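Local coordinates for protein beta-N-acetylhexosaminidase (Arthrobacter aurescens, PDB 3RCN) that probably hydrolyses terminal non-reducing N-acetyl-D-hexosamine residues from N-acetyl-beta-D-hexosaminides, as a member of glycoside hydrolase family 20, at residues G40-R43 with W44-A48; V230-A233 with A234-I238; R47-G50 with G51-W55. One frame throughout, in Å; residues are numbered along the deposited sequence.

Interaction 1. Residues G40-R43 with W44-A48; sequences GPRR and WLTRA. With GOL (glycerol), chain N; SO4 (sulfate ion), chain H; SO4 (sulfate ion), chain I.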
# COMPACT_ATOMS: atom_id res chain seq x y z
N GLY A 40 -19.72 10.11 -13.28
CA GLY A 40 -18.68 9.20 -12.88
C GLY A 40 -17.42 9.93 -12.43
O GLY A 40 -16.97 9.77 -11.29
N PRO A 41 -16.87 10.77 -13.32
CA PRO A 41 -15.70 11.57 -12.94
C PRO A 41 -15.98 12.55 -11.78
O PRO A 41 -15.06 12.84 -11.02
CB PRO A 41 -15.39 12.34 -14.22
CG PRO A 41 -15.82 11.40 -15.30
CD PRO A 41 -17.08 10.76 -14.77
N ARG A 42 -17.21 13.05 -11.66
CA ARG A 42 -17.54 13.93 -10.54
C ARG A 42 -17.31 13.20 -9.21
O ARG A 42 -16.76 13.76 -8.27
CB ARG A 42 -18.98 14.43 -10.63
CG ARG A 42 -19.39 15.31 -9.44
CD ARG A 42 -20.80 15.00 -8.98
NE ARG A 42 -21.76 16.01 -9.40
CZ ARG A 42 -23.05 15.77 -9.65
NH1 ARG A 42 -23.53 14.54 -9.55
NH2 ARG A 42 -23.85 16.76 -10.03
N ARG A 43 -17.74 11.94 -9.15
CA ARG A 43 -17.56 11.12 -7.96
C ARG A 43 -16.08 10.95 -7.61
O ARG A 43 -15.69 11.10 -6.46
CB ARG A 43 -18.24 9.75 -8.12
CG ARG A 43 -19.76 9.83 -8.14
CD ARG A 43 -20.41 8.45 -8.18
NE ARG A 43 -20.21 7.79 -9.46
CZ ARG A 43 -21.13 7.74 -10.42
NH1 ARG A 43 -22.32 8.31 -10.24
NH2 ARG A 43 -20.86 7.13 -11.55
N TRP A 44 -15.26 10.65 -8.61
CA TRP A 44 -13.84 10.45 -8.36
C TRP A 44 -13.18 11.72 -7.82
O TRP A 44 -12.40 11.66 -6.87
CB TRP A 44 -13.10 9.97 -9.60
CG TRP A 44 -11.66 9.88 -9.34
CD1 TRP A 44 -10.99 8.82 -8.79
CD2 TRP A 44 -10.68 10.90 -9.54
NE1 TRP A 44 -9.66 9.12 -8.66
CE2 TRP A 44 -9.45 10.39 -9.11
CE3 TRP A 44 -10.74 12.20 -10.06
CZ2 TRP A 44 -8.27 11.14 -9.17
CZ3 TRP A 44 -9.58 12.93 -10.12
CH2 TRP A 44 -8.36 12.40 -9.68
N LEU A 45 -13.47 12.85 -8.44
CA LEU A 45 -12.91 14.13 -8.00
C LEU A 45 -13.34 14.47 -6.57
O LEU A 45 -12.51 14.82 -5.71
CB LEU A 45 -13.37 15.24 -8.94
CG LEU A 45 -12.71 16.60 -8.74
CD1 LEU A 45 -11.21 16.47 -8.96
CD2 LEU A 45 -13.32 17.62 -9.69
N THR A 46 -14.64 14.34 -6.32
CA THR A 46 -15.19 14.50 -4.99
C THR A 46 -14.43 13.68 -3.96
O THR A 46 -14.05 14.19 -2.92
CB THR A 46 -16.67 14.11 -4.94
OG1 THR A 46 -17.45 15.09 -5.63
CG2 THR A 46 -17.15 14.01 -3.50
N ARG A 47 -14.20 12.41 -4.25
CA ARG A 47 -13.45 11.56 -3.34
C ARG A 47 -12.00 12.01 -3.18
O ARG A 47 -11.48 12.08 -2.07
CB ARG A 47 -13.50 10.10 -3.77
CG ARG A 47 -14.85 9.45 -3.58
CD ARG A 47 -14.70 8.03 -3.07
NE ARG A 47 -13.82 7.23 -3.92
CZ ARG A 47 -14.22 6.69 -5.06
NH1 ARG A 47 -15.47 6.88 -5.47
NH2 ARG A 47 -13.38 5.98 -5.80
N ALA A 48 -11.33 12.32 -4.29
CA ALA A 48 -9.89 12.59 -4.22
C ALA A 48 -9.60 13.93 -3.56
O ALA A 48 -8.79 14.03 -2.63
CB ALA A 48 -9.29 12.56 -5.59
C1 GOL N . -15.68 6.75 -11.79
O1 GOL N . -15.01 7.80 -12.46
C2 GOL N . -16.20 7.18 -10.42
O2 GOL N . -17.47 6.61 -10.17
C3 GOL N . -15.21 6.77 -9.34
O3 GOL N . -15.81 6.86 -8.07
S SO4 H . -18.71 9.63 -4.00
O1 SO4 H . -17.75 10.10 -3.01
O2 SO4 H . -19.40 10.78 -4.57
O3 SO4 H . -17.98 8.90 -5.04
O4 SO4 H . -19.66 8.71 -3.39
S SO4 I . -24.96 8.16 -12.66
O1 SO4 I . -25.39 7.24 -11.61
O2 SO4 I . -24.82 9.51 -12.11
O3 SO4 I . -23.68 7.71 -13.21
O4 SO4 I . -25.95 8.18 -13.72

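Interaction 2. Residues V230-A233 with A234-I238; sequences VAFA and ADRHI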
# COMPACT_ATOMS: atom_id res chain seq x y z
N VAL A 230 -10.14 -4.49 -11.23
CA VAL A 230 -10.79 -4.13 -12.49
C VAL A 230 -11.74 -2.94 -12.33
O VAL A 230 -11.74 -2.01 -13.15
CB VAL A 230 -11.55 -5.33 -13.14
CG1 VAL A 230 -12.41 -4.86 -14.30
CG2 VAL A 230 -10.58 -6.41 -13.62
N ALA A 231 -12.56 -2.97 -11.29
CA ALA A 231 -13.45 -1.85 -10.98
C ALA A 231 -12.67 -0.58 -10.60
O ALA A 231 -13.02 0.52 -11.04
CB ALA A 231 -14.42 -2.22 -9.88
N PHE A 232 -11.62 -0.75 -9.80
CA PHE A 232 -10.77 0.36 -9.41
C PHE A 232 -10.17 1.01 -10.66
O PHE A 232 -10.23 2.22 -10.84
CB PHE A 232 -9.67 -0.13 -8.44
CG PHE A 232 -8.90 0.98 -7.75
CD1 PHE A 232 -7.74 1.49 -8.30
CD2 PHE A 232 -9.30 1.46 -6.52
CE1 PHE A 232 -7.00 2.48 -7.65
CE2 PHE A 232 -8.59 2.47 -5.87
CZ PHE A 232 -7.44 2.97 -6.44
N ALA A 233 -9.61 0.18 -11.55
CA ALA A 233 -9.07 0.70 -12.81
C ALA A 233 -10.15 1.36 -13.70
O ALA A 233 -9.89 2.35 -14.37
CB ALA A 233 -8.38 -0.40 -13.56
N ALA A 234 -11.35 0.81 -13.69
CA ALA A 234 -12.40 1.32 -14.56
C ALA A 234 -12.89 2.69 -14.09
O ALA A 234 -13.24 3.56 -14.91
CB ALA A 234 -13.55 0.32 -14.64
N ASP A 235 -12.91 2.89 -12.78
CA ASP A 235 -13.25 4.20 -12.23
C ASP A 235 -12.24 5.25 -12.70
O ASP A 235 -12.56 6.42 -12.83
CB ASP A 235 -13.27 4.17 -10.70
CG ASP A 235 -14.59 3.64 -10.14
OD1 ASP A 235 -15.56 3.46 -10.92
OD2 ASP A 235 -14.65 3.43 -8.89
N ARG A 236 -11.00 4.81 -12.91
CA ARG A 236 -9.92 5.65 -13.44
C ARG A 236 -9.68 5.55 -14.96
O ARG A 236 -8.63 5.98 -15.46
CB ARG A 236 -8.64 5.47 -12.62
CG ARG A 236 -8.77 6.02 -11.19
CD ARG A 236 -8.07 5.11 -10.19
NE ARG A 236 -8.31 5.50 -8.81
CZ ARG A 236 -9.37 5.16 -8.09
NH1 ARG A 236 -10.33 4.40 -8.62
NH2 ARG A 236 -9.48 5.57 -6.84
N HIS A 237 -10.57 4.84 -15.67
CA HIS A 237 -10.51 4.77 -17.13
C HIS A 237 -9.25 4.07 -17.62
O HIS A 237 -8.63 4.44 -18.61
CB HIS A 237 -10.68 6.16 -17.77
CG HIS A 237 -12.04 6.72 -17.56
ND1 HIS A 237 -13.12 6.37 -18.35
CD2 HIS A 237 -12.53 7.55 -16.61
CE1 HIS A 237 -14.20 6.99 -17.92
NE2 HIS A 237 -13.87 7.71 -16.86
N ILE A 238 -8.88 3.05 -16.87
CA ILE A 238 -7.80 2.19 -17.27
C ILE A 238 -8.39 0.82 -17.62
O ILE A 238 -9.20 0.27 -16.88
CB ILE A 238 -6.76 2.09 -16.14
CG1 ILE A 238 -6.16 3.48 -15.89
CG2 ILE A 238 -5.70 1.07 -16.46
CD1 ILE A 238 -5.42 3.61 -14.58
O HOH W 1 -11.09 -2.01 -15.98
O HOH W 2 -16.04 0.78 -11.37

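Interaction 3. Residues R47-G50 with G51-W55; sequences RALG and GATGW. With SO4 (sulfate ion), chain H.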
# COMPACT_ATOMS: atom_id res chain seq x y z
N ARG A 47 -14.20 12.41 -4.25
CA ARG A 47 -13.45 11.56 -3.34
C ARG A 47 -12.00 12.01 -3.18
O ARG A 47 -11.48 12.08 -2.07
CB ARG A 47 -13.50 10.10 -3.77
CG ARG A 47 -14.85 9.45 -3.58
CD ARG A 47 -14.70 8.03 -3.07
NE ARG A 47 -13.82 7.23 -3.92
CZ ARG A 47 -14.22 6.69 -5.06
NH1 ARG A 47 -15.47 6.88 -5.47
NH2 ARG A 47 -13.38 5.98 -5.80
N ALA A 48 -11.33 12.32 -4.29
CA ALA A 48 -9.89 12.59 -4.22
C ALA A 48 -9.60 13.93 -3.56
O ALA A 48 -8.79 14.03 -2.63
CB ALA A 48 -9.29 12.56 -5.59
N LEU A 49 -10.29 14.96 -4.04
CA LEU A 49 -10.08 16.32 -3.59
C LEU A 49 -10.69 16.55 -2.20
O LEU A 49 -10.14 17.30 -1.40
CB LEU A 49 -10.68 17.29 -4.61
CG LEU A 49 -10.38 18.78 -4.46
CD1 LEU A 49 -8.88 19.03 -4.56
CD2 LEU A 49 -11.13 19.53 -5.52
N GLY A 50 -11.82 15.91 -1.93
CA GLY A 50 -12.39 15.95 -0.60
C GLY A 50 -11.42 15.41 0.44
O GLY A 50 -11.22 16.00 1.50
N GLY A 51 -10.81 14.28 0.12
CA GLY A 51 -9.81 13.70 0.98
C GLY A 51 -8.65 14.66 1.20
O GLY A 51 -8.13 14.78 2.31
N ALA A 52 -8.23 15.34 0.15
CA ALA A 52 -7.05 16.20 0.30
C ALA A 52 -7.35 17.53 0.99
O ALA A 52 -6.48 18.07 1.65
CB ALA A 52 -6.37 16.42 -1.04
N THR A 53 -8.54 18.08 0.76
CA THR A 53 -8.96 19.33 1.39
C THR A 53 -9.82 19.28 2.65
O THR A 53 -9.96 20.30 3.33
CB THR A 53 -9.80 20.17 0.41
OG1 THR A 53 -11.07 19.53 0.21
CG2 THR A 53 -9.07 20.35 -0.91
N GLY A 54 -10.38 18.13 3.00
CA GLY A 54 -11.41 18.10 4.03
C GLY A 54 -12.72 18.81 3.65
O GLY A 54 -13.60 18.99 4.49
N TRP A 55 -12.88 19.22 2.39
CA TRP A 55 -14.14 19.87 1.99
C TRP A 55 -15.30 18.89 1.71
O TRP A 55 -15.08 17.72 1.40
CB TRP A 55 -13.93 20.77 0.79
CG TRP A 55 -12.95 21.84 1.00
CD1 TRP A 55 -12.54 22.36 2.19
CD2 TRP A 55 -12.22 22.53 -0.02
NE1 TRP A 55 -11.61 23.34 1.98
CE2 TRP A 55 -11.39 23.47 0.63
CE3 TRP A 55 -12.19 22.46 -1.41
CZ2 TRP A 55 -10.54 24.32 -0.07
CZ3 TRP A 55 -11.35 23.31 -2.10
CH2 TRP A 55 -10.53 24.22 -1.43
S SO4 H . -18.71 9.63 -4.00
O1 SO4 H . -17.75 10.10 -3.01
O2 SO4 H . -19.40 10.78 -4.57
O3 SO4 H . -17.98 8.90 -5.04
O4 SO4 H . -19.66 8.71 -3.39

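Interaction 1. Residues G40-R43 with W44-A48
Pro41 and Leu45 stand one turn apart near the start of helix 39-53, the crossover helix of a beta-alpha-beta unit between strands 32-34 and 67-71. Pro41, which has no N-H to give, suits this first turn, where no earlier helical carbonyl asks for one; its own carbonyl takes the N-H of Leu45 at 3.0 Å from N to O in a nearly straight bond. Its ring packs on Ala98 of helix 95-109, the same helix that receives the indole of Trp44, edge-to-face with Phe99. Arg42 O accepts Thr46 N at 2.9 Å, and Thr46 OG1 also lies within bonding range of it, though the hydroxyl is less surely placed. The Arg42 side chain bonds through NE to Val32 O. At Arg43 the backbone O receives Arg47 N, while the side chain starts beside its own backbone N (chi1 -69°) and bends at chi3. NH1 of its guanidinium forms a salt bridge with Asp56 of the second subunit, and NH1 and NH2 bond weakly to one sulfate. A long flexible cation suits this subunit boundary. Arg47 NH1 bonds to O3 of a second sulfate, 3.3 Å away, and to O3 of a glycerol, all three probably from the crystallisation liquor. The glycerol spans the two arginines: Arg43 NE points almost straight at its O2, 3.1 Å away (N-H...O 172°).

Interaction 2. Residues V230-A233 with A234-I238
Ala234 N bonds to Val230 O at 2.9 Å in the last turn of helix 223-235, which belongs to the catalytic alpha-beta barrel; its small methyl rests near that same carbonyl. Asp235 continues the helical pattern with its N-H on Ala231 O, and a water donates both to that oxygen and to Asp235 OD1. Arg236 then folds back along the helix. Its chain bends at chi2 (141°), which lays the guanidinium flat over one face of the Phe232 ring, CZ 3.5 Å from the ring centroid and the planes only 12° apart, a stacked cation-pi pair. From there NH1 donates to Phe232 O at 3.1 Å, while NE forms a salt bridge with Glu162 of helix 154-166. His237 takes positive phi as the C-prime residue of a Schellman motif, its N-H turned back to Ala234 O. Ile238 completes the motif: its N reaches Ala233 O at 2.8 Å, and Ile238 CB meets the Ala233 methyl; a branched apolar side chain such as isoleucine suits this buried exit. Ring face, carbonyl and carboxylate together fix the rotation of the Arg236 guanidinium; Glu162 probably offsets its charge, while the ring face and the carbonyl favour a cation in this buried place.

Interaction 3. Residues R47-G50 with G51-W55
A chi1 of 70° sets Thr53 OG1 between its own backbone N and carbonyl carbon, turned back toward Leu49 O, while Leu49 carries CG opposite its backbone N and brings CD1 toward the Thr53 methyl. This is the C-terminal end of helix 39-53, the helical link of a beta-alpha-beta unit in the non-catalytic domain of the family 20 enzyme. Leu49 O is gripped twice, by Thr53 N at 2.8 Å and by Thr53 OG1 at 2.9 Å, the two donors arriving from opposite faces of the carbonyl plane. The backbone N-H makes the straighter approach to the oxygen, with a C=O...N angle of 158°, against 133° for the hydroxyl. Threonine fits here because its two branches serve different parts of the same residue: the hydroxyl takes the Leu49 carbonyl, and CG2 lies 3.9 Å from Leu49 CD1, where the two side chains meet at a slant. Leu49 itself is buried against Leu106 and Leu109 of helix 95-109, a natural place for a branched aliphatic chain.

Earlier in the turn, Gly51 N bonds to Arg47 O and Ala52 N to Ala48 O. Gly51 of the second subunit packs on Arg47, which puts this end of the helix at the dimer interface. The helix ends at Thr53, and Gly54 is the first residue to leave helical angles, with a positive phi that glycine takes easily; its N-H makes a weak bond to Gly50 O. Beyond it the indole of Trp55, edge-to-face with Trp125, lays one face over Thr53 CB. The same threonine hydroxyl that donates to Leu49 O also accepts, closing an ST turn in which Trp55 N lies 2.9 Å from Thr53 OG1.

Overall arrangement
Interactions 1 and 3 follow each other on helix 39-53, their centres about 10 Å apart, and share Arg47 and Ala48; the first lies near the start of the helix and the third at its end. Interaction 2 comes much later in the chain, at the end of helix 223-235 in the catalytic domain, yet its centre is only about 13 Å from that of interaction 1 and about 19 Å from that of interaction 3. The two domains meet here in part, Arg236 packing on Trp44 and lying close to the like-charged Arg47. All three also touch the second subunit, so this group of helix turns lies both at the interdomain boundary and at the dimer interface.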